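Local coordinates for protein 16S rRNA (adenine(1408)-N(1))-methyltransferase (Escherichia coli, PDB 3P2I) that methylates N1 of adenine 1408 in the 16S rRNA of assembled 30S subunits, using S-adenosyl-L-methionine, and thereby confers resistance to several aminoglycosides, at residues T33-N38 with F193-A198; E88-E93 with S123-L128. All coordinates share one frame; numbering follows the deposited sequence.

Contact 1 of 2, residues T33-N38 with F193-A198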
ATOM      1  N   THR A  33      -3.812   3.334   0.543  1.00 16.68           N
ATOM      2  CA  THR A  33      -4.648   2.230   0.111  1.00 17.59           C
ATOM      3  C   THR A  33      -5.949   2.618  -0.592  1.00 17.06           C
ATOM      4  O   THR A  33      -6.529   1.803  -1.304  1.00 15.94           O
ATOM      5  CB  THR A  33      -4.951   1.286   1.314  1.00 28.97           C
ATOM      6  OG1 THR A  33      -5.194  -0.042   0.834  1.00 27.22           O
ATOM      7  CG2 THR A  33      -6.157   1.776   2.108  1.00 26.50           C
ATOM      8  N   GLY A  34      -6.413   3.848  -0.401  1.00 26.11           N
ATOM      9  CA  GLY A  34      -7.635   4.279  -1.071  1.00 27.64           C
ATOM     10  C   GLY A  34      -8.950   3.730  -0.535  1.00 28.76           C
ATOM     11  O   GLY A  34      -9.269   3.913   0.642  1.00 28.62           O
ATOM     12  N   ASP A  35      -9.723   3.063  -1.392  1.00 32.60           N
ATOM     13  CA  ASP A  35     -11.005   2.507  -0.965  1.00 35.02           C
ATOM     14  C   ASP A  35     -10.894   1.116  -0.345  1.00 35.41           C
ATOM     15  O   ASP A  35     -11.901   0.459  -0.084  1.00 35.65           O
ATOM     16  CB  ASP A  35     -12.015   2.484  -2.125  1.00 32.54           C
ATOM     17  CG  ASP A  35     -11.534   1.686  -3.321  1.00 35.87           C
ATOM     18  OD1 ASP A  35     -10.907   0.620  -3.132  1.00 36.47           O
ATOM     19  OD2 ASP A  35     -11.807   2.122  -4.459  1.00 38.28           O
ATOM     20  N   GLY A  36      -9.664   0.677  -0.106  1.00 27.73           N
ATOM     21  CA  GLY A  36      -9.436  -0.621   0.507  1.00 27.38           C
ATOM     22  C   GLY A  36      -9.722  -1.865  -0.324  1.00 28.48           C
ATOM     23  O   GLY A  36      -9.514  -2.980   0.158  1.00 30.53           O
ATOM     24  N   ARG A  37     -10.183  -1.700  -1.560  1.00 31.87           N
ATOM     25  CA  ARG A  37     -10.478  -2.856  -2.407  1.00 33.03           C
ATOM     26  C   ARG A  37      -9.240  -3.653  -2.827  1.00 32.18           C
ATOM     27  O   ARG A  37      -9.276  -4.889  -2.850  1.00 32.01           O
ATOM     28  CB  ARG A  37     -11.269  -2.423  -3.647  1.00 41.30           C
ATOM     29  CG  ARG A  37     -12.678  -1.950  -3.336  1.00 43.51           C
ATOM     30  CD  ARG A  37     -13.380  -1.430  -4.577  1.00 47.33           C
ATOM     31  NE  ARG A  37     -14.623  -0.750  -4.235  1.00 51.46           N
ATOM     32  CZ  ARG A  37     -15.735  -1.368  -3.850  1.00 53.47           C
ATOM     33  NH1 ARG A  37     -15.763  -2.693  -3.761  1.00 54.83           N
ATOM     34  NH2 ARG A  37     -16.814  -0.661  -3.537  1.00 54.76           N
ATOM     35  N   ASN A  38      -8.148  -2.968  -3.164  1.00 27.68           N
ATOM     36  CA  ASN A  38      -6.939  -3.685  -3.557  1.00 28.63           C
ATOM     37  C   ASN A  38      -6.487  -4.572  -2.398  1.00 28.34           C
ATOM     38  O   ASN A  38      -6.136  -5.740  -2.593  1.00 29.57           O
ATOM     39  CB  ASN A  38      -5.818  -2.711  -3.942  1.00 31.08           C
ATOM     40  CG  ASN A  38      -6.106  -1.971  -5.242  1.00 34.23           C
ATOM     41  OD1 ASN A  38      -6.599  -2.560  -6.209  1.00 34.93           O
ATOM     42  ND2 ASN A  38      -5.790  -0.679  -5.275  1.00 28.70           N
ATOM     43  N   PHE A 193      -7.222  -5.218 -10.905  1.00 34.67           N
ATOM     44  CA  PHE A 193      -7.492  -4.598  -9.608  1.00 33.60           C
ATOM     45  C   PHE A 193      -8.968  -4.293  -9.368  1.00 33.94           C
ATOM     46  O   PHE A 193      -9.684  -3.859 -10.274  1.00 33.02           O
ATOM     47  CB  PHE A 193      -6.656  -3.324  -9.467  1.00 32.05           C
ATOM     48  CG  PHE A 193      -5.184  -3.581  -9.460  1.00 30.25           C
ATOM     49  CD1 PHE A 193      -4.525  -3.885  -8.274  1.00 31.06           C
ATOM     50  CD2 PHE A 193      -4.465  -3.593 -10.650  1.00 31.29           C
ATOM     51  CE1 PHE A 193      -3.167  -4.204  -8.268  1.00 30.77           C
ATOM     52  CE2 PHE A 193      -3.105  -3.909 -10.664  1.00 30.55           C
ATOM     53  CZ  PHE A 193      -2.452  -4.217  -9.469  1.00 30.96           C
ATOM     54  N   ASN A 194      -9.417  -4.528  -8.137  1.00 32.05           N
ATOM     55  CA  ASN A 194     -10.806  -4.297  -7.754  1.00 31.63           C
ATOM     56  C   ASN A 194     -11.062  -2.849  -7.364  1.00 31.20           C
ATOM     57  O   ASN A 194     -12.195  -2.464  -7.087  1.00 29.95           O
ATOM     58  CB  ASN A 194     -11.193  -5.211  -6.590  1.00 42.96           C
ATOM     59  CG  ASN A 194     -11.567  -6.609  -7.041  1.00 45.74           C
ATOM     60  OD1 ASN A 194     -10.805  -7.277  -7.735  1.00 48.46           O
ATOM     61  ND2 ASN A 194     -12.748  -7.057  -6.641  1.00 46.98           N
ATOM     62  N   SER A 195     -10.001  -2.053  -7.332  1.00 35.61           N
ATOM     63  CA  SER A 195     -10.108  -0.640  -6.986  1.00 35.58           C
ATOM     64  C   SER A 195     -10.922   0.118  -8.044  1.00 34.52           C
ATOM     65  O   SER A 195     -10.626   0.043  -9.238  1.00 35.70           O
ATOM     66  CB  SER A 195      -8.704  -0.029  -6.882  1.00 29.53           C
ATOM     67  OG  SER A 195      -8.771   1.369  -6.688  1.00 27.90           O
ATOM     68  N   LEU A 196     -11.949   0.839  -7.608  1.00 32.43           N
ATOM     69  CA  LEU A 196     -12.770   1.613  -8.534  1.00 32.29           C
ATOM     70  C   LEU A 196     -11.885   2.648  -9.232  1.00 31.12           C
ATOM     71  O   LEU A 196     -12.125   3.020 -10.378  1.00 30.93           O
ATOM     72  CB  LEU A 196     -13.913   2.302  -7.782  1.00 40.72           C
ATOM     73  CG  LEU A 196     -15.266   1.575  -7.792  1.00 43.31           C
ATOM     74  CD1 LEU A 196     -15.099   0.126  -7.367  1.00 43.71           C
ATOM     75  CD2 LEU A 196     -16.243   2.303  -6.884  1.00 45.52           C
ATOM     76  N   TRP A 197     -10.857   3.104  -8.525  1.00 30.17           N
ATOM     77  CA  TRP A 197      -9.904   4.065  -9.069  1.00 29.86           C
ATOM     78  C   TRP A 197      -9.071   3.370 -10.151  1.00 27.83           C
ATOM     79  O   TRP A 197      -8.831   3.930 -11.222  1.00 27.20           O
ATOM     80  CB  TRP A 197      -8.992   4.571  -7.949  1.00 32.70           C
ATOM     81  CG  TRP A 197      -7.807   5.374  -8.402  1.00 34.38           C
ATOM     82  CD1 TRP A 197      -6.518   5.223  -7.984  1.00 34.71           C
ATOM     83  CD2 TRP A 197      -7.805   6.488  -9.304  1.00 34.91           C
ATOM     84  NE1 TRP A 197      -5.713   6.172  -8.562  1.00 35.77           N
ATOM     85  CE2 TRP A 197      -6.475   6.963  -9.377  1.00 35.56           C
ATOM     86  CE3 TRP A 197      -8.795   7.133 -10.055  1.00 35.95           C
ATOM     87  CZ2 TRP A 197      -6.109   8.053 -10.169  1.00 36.58           C
ATOM     88  CZ3 TRP A 197      -8.430   8.220 -10.844  1.00 36.30           C
ATOM     89  CH2 TRP A 197      -7.096   8.669 -10.893  1.00 37.54           C
ATOM     90  N   ALA A 198      -8.635   2.148  -9.862  1.00 28.87           N
ATOM     91  CA  ALA A 198      -7.833   1.380 -10.813  1.00 29.76           C
ATOM     92  C   ALA A 198      -8.653   1.030 -12.058  1.00 30.08           C
ATOM     93  O   ALA A 198      -8.138   1.088 -13.175  1.00 29.18           O
ATOM     94  CB  ALA A 198      -7.295   0.102 -10.154  1.00 29.66           C
TER
HETATM   95  O   HOH W   1     -10.836   4.458  -5.519  1.00 50.53           O
HETATM   96  O   HOH W   2     -14.887  -5.027  -4.790  1.00 49.16           O
HETATM   97  O   HOH W   3      -7.335  -5.204  -6.494  1.00 41.07           O

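Contact 2 of 2, residues E88-E93 with S123-L128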
ATOM      1  N   GLU A  88       3.190  11.603   5.470  1.00 34.16           N
ATOM      2  CA  GLU A  88       3.940  12.654   6.153  1.00 37.63           C
ATOM      3  C   GLU A  88       4.136  12.355   7.629  1.00 37.72           C
ATOM      4  O   GLU A  88       5.063  12.866   8.246  1.00 39.55           O
ATOM      5  CB  GLU A  88       3.256  14.025   5.996  1.00 35.69           C
ATOM      6  CG  GLU A  88       3.343  14.628   4.592  1.00 35.97           C
ATOM      7  CD  GLU A  88       2.246  14.142   3.658  1.00 35.76           C
ATOM      8  OE1 GLU A  88       1.768  13.003   3.824  1.00 36.37           O
ATOM      9  OE2 GLU A  88       1.868  14.898   2.740  1.00 35.94           O
ATOM     10  N   SER A  89       3.265  11.535   8.203  1.00 36.36           N
ATOM     11  CA  SER A  89       3.396  11.185   9.616  1.00 35.39           C
ATOM     12  C   SER A  89       2.823   9.804   9.910  1.00 33.21           C
ATOM     13  O   SER A  89       1.684   9.658  10.354  1.00 33.71           O
ATOM     14  CB  SER A  89       2.732  12.249  10.509  1.00 37.86           C
ATOM     15  OG  SER A  89       1.372  12.445  10.176  1.00 40.78           O
ATOM     16  N   LEU A  90       3.635   8.790   9.647  1.00 27.88           N
ATOM     17  CA  LEU A  90       3.248   7.406   9.870  1.00 26.01           C
ATOM     18  C   LEU A  90       3.293   7.055  11.356  1.00 25.59           C
ATOM     19  O   LEU A  90       4.106   7.597  12.105  1.00 23.54           O
ATOM     20  CB  LEU A  90       4.189   6.499   9.081  1.00 26.95           C
ATOM     21  CG  LEU A  90       4.028   6.658   7.568  1.00 27.68           C
ATOM     22  CD1 LEU A  90       5.260   6.171   6.838  1.00 26.32           C
ATOM     23  CD2 LEU A  90       2.786   5.901   7.135  1.00 26.72           C
ATOM     24  N   PRO A  91       2.408   6.151  11.802  1.00 26.83           N
ATOM     25  CA  PRO A  91       2.343   5.722  13.206  1.00 25.92           C
ATOM     26  C   PRO A  91       3.586   4.924  13.604  1.00 25.62           C
ATOM     27  O   PRO A  91       3.953   3.974  12.921  1.00 24.00           O
ATOM     28  CB  PRO A  91       1.082   4.858  13.246  1.00 23.78           C
ATOM     29  CG  PRO A  91       0.245   5.410  12.123  1.00 23.98           C
ATOM     30  CD  PRO A  91       1.265   5.617  11.042  1.00 24.33           C
ATOM     31  N   PHE A  92       4.212   5.299  14.715  1.00 24.11           N
ATOM     32  CA  PHE A  92       5.414   4.616  15.188  1.00 25.43           C
ATOM     33  C   PHE A  92       5.201   3.121  15.437  1.00 25.58           C
ATOM     34  O   PHE A  92       6.155   2.347  15.394  1.00 26.53           O
ATOM     35  CB  PHE A  92       5.924   5.268  16.475  1.00 28.85           C
ATOM     36  CG  PHE A  92       5.137   4.891  17.693  1.00 33.02           C
ATOM     37  CD1 PHE A  92       5.579   3.863  18.526  1.00 33.12           C
ATOM     38  CD2 PHE A  92       3.932   5.522  17.980  1.00 31.93           C
ATOM     39  CE1 PHE A  92       4.826   3.469  19.631  1.00 35.29           C
ATOM     40  CE2 PHE A  92       3.169   5.139  19.081  1.00 33.21           C
ATOM     41  CZ  PHE A  92       3.615   4.107  19.911  1.00 35.33           C
ATOM     42  N   GLU A  93       3.962   2.717  15.699  1.00 30.14           N
ATOM     43  CA  GLU A  93       3.675   1.308  15.955  1.00 30.87           C
ATOM     44  C   GLU A  93       3.964   0.401  14.756  1.00 31.33           C
ATOM     45  O   GLU A  93       4.110  -0.813  14.911  1.00 31.40           O
ATOM     46  CB  GLU A  93       2.212   1.125  16.381  1.00 30.02           C
ATOM     47  CG  GLU A  93       1.824   1.876  17.659  1.00 31.90           C
ATOM     48  CD  GLU A  93       1.138   3.203  17.384  1.00 33.45           C
ATOM     49  OE1 GLU A  93       1.586   3.942  16.477  1.00 34.11           O
ATOM     50  OE2 GLU A  93       0.155   3.510  18.086  1.00 33.28           O
ATOM     51  N   SER A 123      11.858   7.793   3.025  1.00 21.88           N
ATOM     52  CA  SER A 123      12.697   7.292   4.098  1.00 24.69           C
ATOM     53  C   SER A 123      11.808   6.828   5.248  1.00 24.42           C
ATOM     54  O   SER A 123      12.071   5.799   5.871  1.00 22.66           O
ATOM     55  CB  SER A 123      13.648   8.388   4.580  1.00 48.03           C
ATOM     56  OG  SER A 123      14.569   7.877   5.528  1.00 51.38           O
ATOM     57  N   ASN A 124      10.749   7.585   5.522  1.00 28.65           N
ATOM     58  CA  ASN A 124       9.838   7.223   6.597  1.00 28.75           C
ATOM     59  C   ASN A 124       9.086   5.945   6.242  1.00 27.60           C
ATOM     60  O   ASN A 124       8.815   5.113   7.108  1.00 26.79           O
ATOM     61  CB  ASN A 124       8.853   8.359   6.871  1.00 33.27           C
ATOM     62  CG  ASN A 124       9.543   9.627   7.340  1.00 35.96           C
ATOM     63  OD1 ASN A 124      10.659   9.584   7.866  1.00 33.87           O
ATOM     64  ND2 ASN A 124       8.874  10.764   7.167  1.00 35.65           N
ATOM     65  N   VAL A 125       8.752   5.786   4.967  1.00 26.27           N
ATOM     66  CA  VAL A 125       8.059   4.592   4.536  1.00 24.71           C
ATOM     67  C   VAL A 125       9.019   3.407   4.667  1.00 24.83           C
ATOM     68  O   VAL A 125       8.621   2.318   5.079  1.00 22.18           O
ATOM     69  CB  VAL A 125       7.582   4.711   3.072  1.00 26.68           C
ATOM     70  CG1 VAL A 125       6.909   3.420   2.641  1.00 24.65           C
ATOM     71  CG2 VAL A 125       6.619   5.877   2.932  1.00 26.90           C
ATOM     72  N   ALA A 126      10.288   3.624   4.337  1.00 25.33           N
ATOM     73  CA  ALA A 126      11.264   2.549   4.433  1.00 26.42           C
ATOM     74  C   ALA A 126      11.352   2.020   5.861  1.00 26.98           C
ATOM     75  O   ALA A 126      11.604   0.837   6.068  1.00 28.41           O
ATOM     76  CB  ALA A 126      12.621   3.031   3.971  1.00 20.35           C
ATOM     77  N   ASP A 127      11.125   2.892   6.839  1.00 26.79           N
ATOM     78  CA  ASP A 127      11.196   2.513   8.249  1.00 28.14           C
ATOM     79  C   ASP A 127      10.104   1.552   8.701  1.00 28.56           C
ATOM     80  O   ASP A 127      10.185   0.989   9.798  1.00 28.62           O
ATOM     81  CB  ASP A 127      11.147   3.756   9.154  1.00 32.86           C
ATOM     82  CG  ASP A 127      12.411   4.593   9.076  1.00 34.30           C
ATOM     83  OD1 ASP A 127      13.507   4.006   8.965  1.00 33.78           O
ATOM     84  OD2 ASP A 127      12.305   5.838   9.142  1.00 34.76           O
ATOM     85  N   LEU A 128       9.077   1.377   7.875  1.00 26.42           N
ATOM     86  CA  LEU A 128       7.983   0.481   8.225  1.00 26.81           C
ATOM     87  C   LEU A 128       8.345  -0.954   7.869  1.00 25.94           C
ATOM     88  O   LEU A 128       7.749  -1.902   8.391  1.00 25.52           O
ATOM     89  CB  LEU A 128       6.704   0.880   7.482  1.00 31.68           C
ATOM     90  CG  LEU A 128       6.264   2.343   7.592  1.00 33.79           C
ATOM     91  CD1 LEU A 128       4.957   2.534   6.840  1.00 32.55           C
ATOM     92  CD2 LEU A 128       6.105   2.735   9.055  1.00 32.31           C
TER

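Contact 1 of 2, residues T33-N38 with F193-A198
Asn38 and Asp35 reach segment 193-198 through quite different first torsions. In Asn38, CG lies anti to the carbonyl carbon (chi1 -69°), which swings the amide to the edge of the Phe193 ring: OD1 comes to 3.2 Å from Phe193 CD1, near the ring plane, while the amide and ring planes stand 87° apart. The methylene of Ser195 sits against the same amide, its CB about equally far from OD1 and ND2. A water donates to Asn38 OD1 (2.8 Å) and accepts from Asn194 N, tying the amide to the facing backbone.

Asp35 CG stands between backbone N and carbonyl carbon (chi1 58°), which places the carboxylate between Arg37 N and the facing segment. OD1 accepts from Arg37 N at 2.9 Å, closing an Asx turn that overlaps the type II' turn from Thr33 to Gly36 and ends where helix 37-44 begins. OD2 faces the other segment, taking a weak bond from Leu196 N (3.4 Å) and a firmer one from a water at 2.7 Å. Ser195 OG N-caps helix 196-203, accepting from Ala198 N at 3.3 Å and weakly from Trp197 N.

The aliphatic part of Arg37, extended from CG to NE, runs along the Asn194 backbone with CD 3.0 Å from Asn194 O, and Leu196 CD1 lies beside CD and NE.

Asn38 is an S-adenosyl-L-methionine-binding residue, and Ser195 to Trp197 are assigned to the same site. The contact thus brings the loop after strand 26-31 of the Rossmann-like methyltransferase fold, with the start of helix 37-44, against the start of helix 196-203; Phe105, next to strand 98-104, meets Phe193 edge-to-face, and its backbone O accepts from Trp197 NE1.

Contact 2 of 2, residues E88-E93 with S123-L128
Leu90 meets Asn124, Val125 and Leu128 almost entirely through one methyl group. Its CG is anti to the carbonyl carbon (chi1 -67°), and chi2 of 159° turns CD1 onto the opposing residues: CD1 lies 3.6 Å from Leu128 CD1 and 4.1 Å from Val125 CG2. The second methyl, CD2, is a lesser partner, 4.0 Å from Leu128 CD1. Leu128 presents its branched end from across, the two leucine side chains crossing at about a right angle. Its CG likewise sits beside its own backbone N (chi1 -52°), which carries its methyls nearer to Leu90. Val125 meets Leu90 CD1 with its CA and CG2 alike, and the same methyl rests 3.7 Å from the carbonyl oxygen of Asn124. The interface is small, 194 Å² summed over both sides, and its tie is apolar. Glu88, in the same loop, is assigned to the S-adenosyl-L-methionine site, and its OE2 is hydrogen-bonded to Tyr113 OH.

Leu90 and Val125 both pack on Leu31 and Leu128 on Ile29, in strand 26-31, while Val125 and Leu128 also touch Ile101 in strand 98-104. The loop between strands 80-84 and 98-104 is thus joined to helix 119-126 beside the central sheet.

The centres of contacts 1 and 2 lie 22 Å apart on opposite sides of the chain's centre, and their nearest atoms remain about 10 Å from one another, so neither touches the other. In sequence, contact 2 is nested within the 154 residues that separate the segments of contact 1. Both hold residues assigned to the S-adenosyl-L-methionine site: Asn38 and Ser195 to Trp197 in contact 1, Glu88 in contact 2. Side chain to side chain, Trp197 is about 4 Å from Phe105 and Glu88 about 4 Å from Thr109, both further residues assigned to that site. Strand 26-31 connects them, leading into 33-38 and backing Leu90.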